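Spindle pole body-associated protein VIK1 (PDB 4GKP) probably binds microtubules as the noncatalytic partner of the kinesin Kar3, with Vik1's truncated neck and C-terminal motor homology domain making up this chain. Local coordinates at residues N95-L100 with L116-L121; A102-N107 with S186-F191; N107-F112 with I159-I164. All blocks are in the same frame, centred on the assembly; numbering follows the deposited sequence.

Contact 1: residues N95-L100 with L116-L121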
loop_
_atom_site.group_PDB
_atom_site.type_symbol
_atom_site.label_atom_id
_atom_site.label_comp_id
_atom_site.label_asym_id
_atom_site.label_seq_id
_atom_site.Cartn_x
_atom_site.Cartn_y
_atom_site.Cartn_z
ATOM N N ASN A 95 7.162 -8.954 -2.156
ATOM C CA ASN A 95 8.389 -8.173 -1.993
ATOM C C ASN A 95 8.145 -6.649 -2.089
ATOM O O ASN A 95 9.093 -5.873 -2.206
ATOM C CB ASN A 95 9.441 -8.620 -3.026
ATOM N N THR A 96 6.876 -6.246 -2.034
ATOM C CA THR A 96 6.450 -4.870 -2.258
ATOM C C THR A 96 7.258 -3.781 -1.507
ATOM O O THR A 96 7.665 -2.798 -2.124
ATOM C CB THR A 96 4.944 -4.733 -1.993
ATOM O OG1 THR A 96 4.267 -5.852 -2.577
ATOM C CG2 THR A 96 4.375 -3.437 -2.591
ATOM N N PHE A 97 7.517 -3.970 -0.209
ATOM C CA PHE A 97 8.259 -2.989 0.590
ATOM C C PHE A 97 9.673 -2.700 0.082
ATOM O O PHE A 97 10.079 -1.533 -0.008
ATOM C CB PHE A 97 8.302 -3.397 2.076
ATOM C CG PHE A 97 8.990 -2.387 2.969
ATOM C CD1 PHE A 97 8.421 -1.134 3.204
ATOM C CD2 PHE A 97 10.194 -2.688 3.583
ATOM C CE1 PHE A 97 9.043 -0.201 4.023
ATOM C CE2 PHE A 97 10.820 -1.759 4.415
ATOM C CZ PHE A 97 10.243 -0.516 4.633
ATOM N N GLU A 98 10.419 -3.750 -0.251
ATOM C CA GLU A 98 11.813 -3.604 -0.705
ATOM C C GLU A 98 11.910 -2.941 -2.080
ATOM O O GLU A 98 12.838 -2.162 -2.343
ATOM C CB GLU A 98 12.531 -4.953 -0.732
ATOM C CG GLU A 98 12.435 -5.756 0.563
ATOM C CD GLU A 98 11.206 -6.655 0.616
ATOM O OE1 GLU A 98 10.960 -7.406 -0.357
ATOM O OE2 GLU A 98 10.489 -6.620 1.634
ATOM N N LYS A 99 10.946 -3.246 -2.947
ATOM C CA LYS A 99 10.894 -2.671 -4.292
ATOM C C LYS A 99 10.469 -1.197 -4.246
ATOM O O LYS A 99 10.943 -0.359 -5.026
ATOM C CB LYS A 99 9.962 -3.496 -5.184
ATOM C CG LYS A 99 10.538 -4.842 -5.611
ATOM C CD LYS A 99 11.626 -4.680 -6.671
ATOM C CE LYS A 99 12.319 -5.998 -6.997
ATOM N NZ LYS A 99 11.344 -7.023 -7.461
ATOM N N LEU A 100 9.585 -0.895 -3.304
ATOM C CA LEU A 100 9.202 0.468 -3.001
ATOM C C LEU A 100 10.428 1.311 -2.620
ATOM O O LEU A 100 10.659 2.361 -3.218
ATOM C CB LEU A 100 8.168 0.476 -1.886
ATOM C CG LEU A 100 7.666 1.853 -1.477
ATOM C CD1 LEU A 100 6.890 2.481 -2.620
ATOM C CD2 LEU A 100 6.829 1.756 -0.201
ATOM N N LEU A 116 11.665 8.425 6.333
ATOM C CA LEU A 116 10.803 7.291 6.590
ATOM C C LEU A 116 10.590 7.107 8.092
ATOM O O LEU A 116 11.499 7.288 8.884
ATOM C CB LEU A 116 11.385 6.028 5.955
ATOM C CG LEU A 116 10.750 4.667 6.282
ATOM C CD1 LEU A 116 9.313 4.610 5.767
ATOM C CD2 LEU A 116 11.585 3.505 5.736
ATOM N N GLN A 117 9.360 6.801 8.468
ATOM C CA GLN A 117 9.053 6.252 9.779
ATOM C C GLN A 117 8.187 5.030 9.551
ATOM O O GLN A 117 7.305 5.042 8.698
ATOM C CB GLN A 117 8.292 7.257 10.614
ATOM C CG GLN A 117 9.127 8.439 11.060
ATOM C CD GLN A 117 8.261 9.523 11.664
ATOM O OE1 GLN A 117 7.389 10.092 10.984
ATOM N NE2 GLN A 117 8.452 9.781 12.958
ATOM N N TYR A 118 8.418 3.986 10.329
ATOM C CA TYR A 118 7.804 2.695 10.064
ATOM C C TYR A 118 7.314 2.048 11.358
ATOM O O TYR A 118 8.113 1.675 12.213
ATOM C CB TYR A 118 8.844 1.794 9.383
ATOM C CG TYR A 118 8.344 0.469 8.840
ATOM C CD1 TYR A 118 6.998 0.264 8.532
ATOM C CD2 TYR A 118 9.238 -0.560 8.580
ATOM C CE1 TYR A 118 6.560 -0.929 8.008
ATOM C CE2 TYR A 118 8.813 -1.763 8.064
ATOM C CZ TYR A 118 7.476 -1.942 7.781
ATOM O OH TYR A 118 7.072 -3.144 7.258
ATOM N N VAL A 119 6.007 1.885 11.495
ATOM C CA VAL A 119 5.485 1.243 12.691
ATOM C C VAL A 119 4.503 0.096 12.416
ATOM O O VAL A 119 3.769 0.115 11.432
ATOM C CB VAL A 119 4.790 2.266 13.619
ATOM C CG1 VAL A 119 5.790 3.274 14.186
ATOM C CG2 VAL A 119 3.641 2.970 12.906
ATOM N N MET A 120 4.483 -0.891 13.308
ATOM C CA MET A 120 3.347 -1.797 13.413
ATOM C C MET A 120 2.279 -1.187 14.331
ATOM O O MET A 120 2.561 -0.818 15.461
ATOM C CB MET A 120 3.788 -3.165 13.936
ATOM C CG MET A 120 2.761 -4.260 13.665
ATOM S SD MET A 120 2.422 -5.362 15.051
ATOM C CE MET A 120 1.947 -4.207 16.348
ATOM N N LEU A 121 1.057 -1.054 13.834
ATOM C CA LEU A 121 -0.046 -0.479 14.611
ATOM C C LEU A 121 -1.078 -1.540 14.993
ATOM O O LEU A 121 -1.275 -2.498 14.243
ATOM C CB LEU A 121 -0.750 0.608 13.805
ATOM C CG LEU A 121 -0.463 2.075 14.065
ATOM C CD1 LEU A 121 -1.558 2.902 13.409
ATOM C CD2 LEU A 121 -0.396 2.362 15.556
#

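Contact 2: residues A102-N107 with S186-F191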
loop_
_atom_site.group_PDB
_atom_site.type_symbol
_atom_site.label_atom_id
_atom_site.label_comp_id
_atom_site.label_asym_id
_atom_site.label_seq_id
_atom_site.Cartn_x
_atom_site.Cartn_y
_atom_site.Cartn_z
ATOM N N ALA A 102 13.521 0.645 -3.317
ATOM C CA ALA A 102 14.382 0.681 -4.508
ATOM C C ALA A 102 13.849 1.667 -5.555
ATOM O O ALA A 102 14.609 2.439 -6.160
ATOM C CB ALA A 102 14.536 -0.724 -5.095
ATOM N N PHE A 103 12.536 1.653 -5.748
ATOM C CA PHE A 103 11.879 2.608 -6.650
ATOM C C PHE A 103 12.168 4.073 -6.283
ATOM O O PHE A 103 12.443 4.887 -7.164
ATOM C CB PHE A 103 10.363 2.326 -6.732
ATOM C CG PHE A 103 9.594 3.344 -7.545
ATOM C CD1 PHE A 103 9.670 3.356 -8.937
ATOM C CD2 PHE A 103 8.789 4.276 -6.917
ATOM C CE1 PHE A 103 8.969 4.286 -9.679
ATOM C CE2 PHE A 103 8.085 5.216 -7.653
ATOM C CZ PHE A 103 8.179 5.220 -9.032
ATOM N N PHE A 104 12.095 4.420 -5.000
ATOM C CA PHE A 104 12.367 5.817 -4.598
ATOM C C PHE A 104 13.837 6.182 -4.756
ATOM O O PHE A 104 14.156 7.313 -5.157
ATOM C CB PHE A 104 11.924 6.114 -3.157
ATOM C CG PHE A 104 10.441 6.044 -2.941
ATOM C CD1 PHE A 104 9.552 6.306 -3.975
ATOM C CD2 PHE A 104 9.934 5.752 -1.685
ATOM C CE1 PHE A 104 8.187 6.270 -3.760
ATOM C CE2 PHE A 104 8.558 5.708 -1.464
ATOM C CZ PHE A 104 7.685 5.968 -2.508
ATOM N N LYS A 105 14.719 5.233 -4.424
ATOM C CA LYS A 105 16.159 5.372 -4.676
ATOM C C LYS A 105 16.443 5.696 -6.129
ATOM O O LYS A 105 17.213 6.613 -6.413
ATOM C CB LYS A 105 16.950 4.120 -4.275
ATOM C CG LYS A 105 18.411 4.154 -4.734
ATOM C CD LYS A 105 19.187 2.897 -4.350
ATOM C CE LYS A 105 20.149 3.147 -3.199
ATOM N N ASN A 106 15.808 4.975 -7.045
ATOM C CA ASN A 106 16.112 5.147 -8.467
ATOM C C ASN A 106 15.455 6.341 -9.141
ATOM O O ASN A 106 15.849 6.698 -10.239
ATOM C CB ASN A 106 15.799 3.865 -9.254
ATOM C CG ASN A 106 16.595 2.665 -8.761
ATOM O OD1 ASN A 106 17.811 2.743 -8.570
ATOM N ND2 ASN A 106 15.908 1.544 -8.558
ATOM N N ASN A 107 14.461 6.965 -8.510
ATOM C CA ASN A 107 13.691 8.004 -9.210
ATOM C C ASN A 107 13.629 9.378 -8.563
ATOM O O ASN A 107 13.485 10.392 -9.257
ATOM C CB ASN A 107 12.283 7.516 -9.535
ATOM C CG ASN A 107 12.292 6.387 -10.539
ATOM O OD1 ASN A 107 12.268 6.620 -11.758
ATOM N ND2 ASN A 107 12.382 5.155 -10.045
ATOM N N SER A 186 3.938 2.737 7.125
ATOM C CA SER A 186 5.136 3.497 6.773
ATOM C C SER A 186 4.705 4.903 6.390
ATOM O O SER A 186 3.757 5.079 5.621
ATOM C CB SER A 186 5.841 2.878 5.564
ATOM O OG SER A 186 6.507 1.682 5.899
ATOM N N LYS A 187 5.386 5.905 6.925
ATOM C CA LYS A 187 5.123 7.275 6.515
ATOM C C LYS A 187 6.376 7.871 5.893
ATOM O O LYS A 187 7.419 7.947 6.549
ATOM C CB LYS A 187 4.675 8.138 7.685
ATOM C CG LYS A 187 4.428 9.580 7.266
ATOM C CD LYS A 187 4.222 10.494 8.453
ATOM C CE LYS A 187 4.088 11.938 7.992
ATOM N NZ LYS A 187 3.655 12.798 9.130
ATOM N N PHE A 188 6.269 8.263 4.628
ATOM C CA PHE A 188 7.379 8.900 3.952
ATOM C C PHE A 188 7.038 10.383 3.844
ATOM O O PHE A 188 5.925 10.743 3.483
ATOM C CB PHE A 188 7.583 8.353 2.524
ATOM C CG PHE A 188 7.918 6.880 2.435
ATOM C CD1 PHE A 188 6.921 5.902 2.584
ATOM C CD2 PHE A 188 9.202 6.468 2.103
ATOM C CE1 PHE A 188 7.221 4.541 2.449
ATOM C CE2 PHE A 188 9.514 5.103 1.971
ATOM C CZ PHE A 188 8.522 4.142 2.128
ATOM N N GLN A 189 7.997 11.242 4.131
ATOM C CA GLN A 189 7.831 12.650 3.829
ATOM C C GLN A 189 8.747 13.010 2.672
ATOM O O GLN A 189 9.950 12.704 2.702
ATOM C CB GLN A 189 8.188 13.515 5.043
ATOM C CG GLN A 189 7.184 13.472 6.189
ATOM C CD GLN A 189 7.676 14.262 7.387
ATOM O OE1 GLN A 189 8.784 14.019 7.920
ATOM N NE2 GLN A 189 6.893 15.225 7.799
ATOM N N PHE A 190 8.178 13.663 1.666
ATOM C CA PHE A 190 8.937 14.172 0.512
ATOM C C PHE A 190 9.075 15.676 0.645
ATOM O O PHE A 190 8.056 16.388 0.664
ATOM C CB PHE A 190 8.198 13.859 -0.791
ATOM C CG PHE A 190 8.348 12.427 -1.255
ATOM C CD1 PHE A 190 7.614 11.401 -0.663
ATOM C CD2 PHE A 190 9.206 12.108 -2.318
ATOM C CE1 PHE A 190 7.745 10.091 -1.115
ATOM C CE2 PHE A 190 9.341 10.803 -2.757
ATOM C CZ PHE A 190 8.631 9.798 -2.145
ATOM N N PHE A 191 10.314 16.144 0.807
ATOM C CA PHE A 191 10.607 17.584 0.853
ATOM C C PHE A 191 11.200 17.944 -0.511
ATOM O O PHE A 191 12.305 17.512 -0.848
ATOM C CB PHE A 191 11.566 17.938 2.015
ATOM C CG PHE A 191 11.006 17.652 3.404
ATOM C CD1 PHE A 191 11.136 16.379 3.988
ATOM C CD2 PHE A 191 10.389 18.656 4.147
ATOM C CE1 PHE A 191 10.638 16.128 5.270
ATOM C CE2 PHE A 191 9.877 18.411 5.411
ATOM C CZ PHE A 191 10.006 17.146 5.980
#

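Contact 3: residues N107-F112 with I159-I164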
loop_
_atom_site.group_PDB
_atom_site.type_symbol
_atom_site.label_atom_id
_atom_site.label_comp_id
_atom_site.label_asym_id
_atom_site.label_seq_id
_atom_site.Cartn_x
_atom_site.Cartn_y
_atom_site.Cartn_z
ATOM N N ASN A 107 14.461 6.965 -8.510
ATOM C CA ASN A 107 13.691 8.004 -9.210
ATOM C C ASN A 107 13.629 9.378 -8.563
ATOM O O ASN A 107 13.485 10.392 -9.257
ATOM C CB ASN A 107 12.283 7.516 -9.535
ATOM C CG ASN A 107 12.292 6.387 -10.539
ATOM O OD1 ASN A 107 12.268 6.620 -11.758
ATOM N ND2 ASN A 107 12.382 5.155 -10.045
ATOM N N TYR A 108 13.764 9.426 -7.245
ATOM C CA TYR A 108 13.446 10.652 -6.537
ATOM C C TYR A 108 14.558 11.271 -5.670
ATOM O O TYR A 108 14.424 12.408 -5.209
ATOM C CB TYR A 108 12.147 10.438 -5.751
ATOM C CG TYR A 108 10.971 10.090 -6.645
ATOM C CD1 TYR A 108 10.483 11.009 -7.596
ATOM C CD2 TYR A 108 10.333 8.847 -6.542
ATOM C CE1 TYR A 108 9.398 10.693 -8.404
ATOM C CE2 TYR A 108 9.255 8.524 -7.352
ATOM C CZ TYR A 108 8.791 9.444 -8.274
ATOM O OH TYR A 108 7.719 9.103 -9.089
ATOM N N PHE A 109 15.658 10.549 -5.468
ATOM C CA PHE A 109 16.728 11.010 -4.567
ATOM C C PHE A 109 17.345 12.347 -5.001
ATOM O O PHE A 109 18.013 12.995 -4.208
ATOM C CB PHE A 109 17.826 9.943 -4.410
ATOM C CG PHE A 109 17.530 8.886 -3.363
ATOM C CD1 PHE A 109 16.221 8.588 -2.977
ATOM C CD2 PHE A 109 18.569 8.163 -2.784
ATOM C CE1 PHE A 109 15.961 7.604 -2.022
ATOM C CE2 PHE A 109 18.319 7.182 -1.826
ATOM C CZ PHE A 109 17.011 6.896 -1.446
ATOM N N ASP A 110 17.095 12.759 -6.249
ATOM C CA ASP A 110 17.713 13.957 -6.799
ATOM C C ASP A 110 16.759 15.160 -6.779
ATOM O O ASP A 110 17.204 16.312 -6.873
ATOM C CB ASP A 110 18.249 13.689 -8.216
ATOM N N LYS A 111 15.461 14.900 -6.634
ATOM C CA LYS A 111 14.479 15.976 -6.498
ATOM C C LYS A 111 13.959 16.180 -5.051
ATOM O O LYS A 111 13.385 17.233 -4.723
ATOM C CB LYS A 111 13.316 15.748 -7.462
ATOM C CG LYS A 111 13.732 15.514 -8.917
ATOM N N PHE A 112 14.166 15.195 -4.183
ATOM C CA PHE A 112 13.556 15.236 -2.845
ATOM C C PHE A 112 14.530 14.801 -1.772
ATOM O O PHE A 112 15.389 13.970 -2.021
ATOM C CB PHE A 112 12.329 14.302 -2.756
ATOM C CG PHE A 112 11.230 14.612 -3.743
ATOM C CD1 PHE A 112 11.254 14.087 -5.020
ATOM C CD2 PHE A 112 10.142 15.415 -3.376
ATOM C CE1 PHE A 112 10.222 14.370 -5.924
ATOM C CE2 PHE A 112 9.115 15.691 -4.267
ATOM C CZ PHE A 112 9.155 15.166 -5.552
ATOM N N ILE A 159 14.334 8.199 9.751
ATOM C CA ILE A 159 15.560 8.161 8.980
ATOM C C ILE A 159 15.316 8.845 7.634
ATOM O O ILE A 159 14.168 9.003 7.209
ATOM C CB ILE A 159 16.101 6.724 8.748
ATOM C CG1 ILE A 159 15.170 5.894 7.843
ATOM C CG2 ILE A 159 16.420 6.033 10.074
ATOM C CD1 ILE A 159 15.811 4.617 7.328
ATOM N N THR A 160 16.390 9.260 6.977
ATOM C CA THR A 160 16.306 9.588 5.562
ATOM C C THR A 160 16.617 8.322 4.804
ATOM O O THR A 160 17.391 7.492 5.267
ATOM C CB THR A 160 17.303 10.689 5.164
ATOM O OG1 THR A 160 18.633 10.280 5.530
ATOM C CG2 THR A 160 16.950 11.998 5.876
ATOM N N LEU A 161 16.017 8.163 3.639
ATOM C CA LEU A 161 16.172 6.918 2.893
ATOM C C LEU A 161 17.613 6.557 2.524
ATOM O O LEU A 161 17.938 5.370 2.405
ATOM C CB LEU A 161 15.324 6.932 1.633
ATOM C CG LEU A 161 13.818 6.866 1.777
ATOM C CD1 LEU A 161 13.261 6.577 0.392
ATOM C CD2 LEU A 161 13.403 5.787 2.765
ATOM N N ASP A 162 18.472 7.552 2.321
ATOM C CA ASP A 162 19.878 7.245 2.020
ATOM C C ASP A 162 20.629 6.651 3.227
ATOM O O ASP A 162 21.747 6.169 3.089
ATOM C CB ASP A 162 20.618 8.451 1.438
ATOM C CG ASP A 162 20.635 9.644 2.376
ATOM O OD1 ASP A 162 19.591 9.937 3.005
ATOM O OD2 ASP A 162 21.701 10.308 2.467
ATOM N N GLU A 163 20.006 6.663 4.403
ATOM C CA GLU A 163 20.587 6.003 5.559
ATOM C C GLU A 163 20.468 4.479 5.469
ATOM O O GLU A 163 21.136 3.767 6.214
ATOM C CB GLU A 163 19.972 6.522 6.868
ATOM C CG GLU A 163 20.457 7.906 7.259
ATOM C CD GLU A 163 19.809 8.388 8.527
ATOM O OE1 GLU A 163 20.448 8.270 9.584
ATOM O OE2 GLU A 163 18.654 8.847 8.484
ATOM N N ILE A 164 19.616 3.980 4.576
ATOM C CA ILE A 164 19.535 2.537 4.337
ATOM C C ILE A 164 20.743 2.088 3.509
ATOM O O ILE A 164 20.919 2.503 2.357
ATOM C CB ILE A 164 18.205 2.087 3.683
ATOM C CG1 ILE A 164 17.016 2.792 4.329
ATOM C CG2 ILE A 164 18.010 0.585 3.854
ATOM C CD1 ILE A 164 15.804 2.894 3.434
#

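Contact 1: residues N95-L100 with L116-L121
Phe97, in the first turn of helix 96-107, and Tyr118, on strand 112-121, mark the nearest approach of the two backbones, with the CA of Phe97 11.1 Å from the CA of Tyr118, a gap that only side chains bridge. The two rings form an offset stack: the centroids of Phe97 and Tyr118 lie 4.9 Å apart and the planes are inclined by 21°. The overlap is partial. It is the far end of the phenylalanine that reaches the tyrosine, with Phe97 CZ 3.9 Å from Tyr118 CE2 and 4.1 Å from Tyr118 CD2, so each ring lays one rim over a face of the other. Both first torsions run trans (chi1 -177° for Phe97 and -171° for Tyr118), carrying each CG away from its own main-chain nitrogen and out across the gap. Leu116, two residues before Tyr118 on the same face of the strand, adds a lighter touch: its CD2 methyl stands at the edge of the Phe97 ring, near the ring plane, 4.4 Å from CZ. Ser186 of the adjacent strand 183-192 touches both aromatic side chains. The phenolic end of Tyr118 is tied down beyond the stack, where OH is hydrogen-bonded to Glu207 and to the backbone nitrogen of Tyr174; these bonds should restrict the turning of the ring against Phe97. Helix 96-107 follows the parallel strand 83-88, a position consistent with that of the P-loop helix in true kinesins. With no hydrogen bond between the segments, the chemistry here is dispersion and ring stacking in a mostly buried setting, while the polar tip of Tyr118 finds its partners outside the interface.

Contact 2: residues A102-N107 with S186-F191
Phe104, Phe188 and Phe190 share one first-torsion well, with CG opposite the carbonyl carbon (chi1 -66° for Phe104), and this brings the helix ring against the two strand phenylalanines, Phe188 and Phe190, on the same face. Phe104 then plays both parts in a pair of T-shaped contacts. Its edge points at a face of Phe188: Phe104 CE2 is 3.6 Å from Phe188 CE2, offset toward the rim, with planes at 80° and the centroids of these two rings 5.1 Å apart. One of its own faces receives the edge of Phe190, whose CZ sits over the centre of the Phe104 ring, 3.9 Å from Phe104 CE1, with planes at 89°. Within 102-107, Asn107 ND2 gives a hydrogen bond to Phe103 O at 2.9 Å, in the carbonyl plane and on a lone pair. Further rings extend the cluster, Phe203 meeting Phe188, and Phe112 meeting Phe190 edge-to-face. All three central rings are buried. This is an aromatic cluster between a helix and the central mixed sheet, part of the helix-on-sheet core of the kinesin motor domain-like fold.

Contact 3: residues N107-F112 with I159-I164
In the turn that carries Phe109, which touches Leu161, Tyr108 O is gripped by two backbone donors, Phe112 N at 3.0 Å and Lys111 N at 3.1 Å, which curls the chain between helix 96-107 and strand 112-121. The Phe109 ring projects from this turn and crosses the Leu161 side chain at about a right angle. Its CZ lies 3.5 Å from Leu161 CB, and its CE1 is 3.8 Å from the Leu161 CD1 methyl, so both the root and one branch of the leucine are touched. Asp162 meets the same ring obliquely, with Phe109 CE2 4.2 Å from Asp162 CB. Asp162 itself turns to Thr160: its CG stands between main-chain N and carbonyl carbon (chi1 60°), where OD1 accepts the Thr160 OG1 hydroxyl at 2.7 Å, on the syn side but 32° out of the carboxylate plane. Glu163 OE2 takes Thr160 N at 2.8 Å through its anti lone pair, with an N-H...O angle of 157°. Both bonds run between Thr160 and the 3-10 segment 161-163, and probably help to fix its shape. Leu161 also packs on Phe104, Phe188 and Ile114, which places the contact at the margin of the aromatic core. The arrangement is a helix-to-strand turn packed against the 3-10 turn that follows the short strand 159-160, which pairs antiparallel with 112-121, within the kinesin motor domain-like fold.

How the contacts relate
Contacts 1 and 2 both use helix 96-107, one its first turn and the other its C-terminal half, and contact 3 takes up the chain where the helix gives way to strand 112-121. Their centres lie about 11 Å (1 and 2), 6 Å (2 and 3) and 14 Å (1 and 3) apart. The first halves follow in order, 95-100, 102-107 and 107-112, whereas the second halves run 116-121, 159-164 and 186-191. The partner strands 112-121, 159-160 and 183-192 belong to one mixed sheet, with 112-121 bonded to both others. The helix thus packs on one sheet, and the turn after it on the 3-10 segment that follows strand 159-160, joining sequence-distant parts of the motor homology domain.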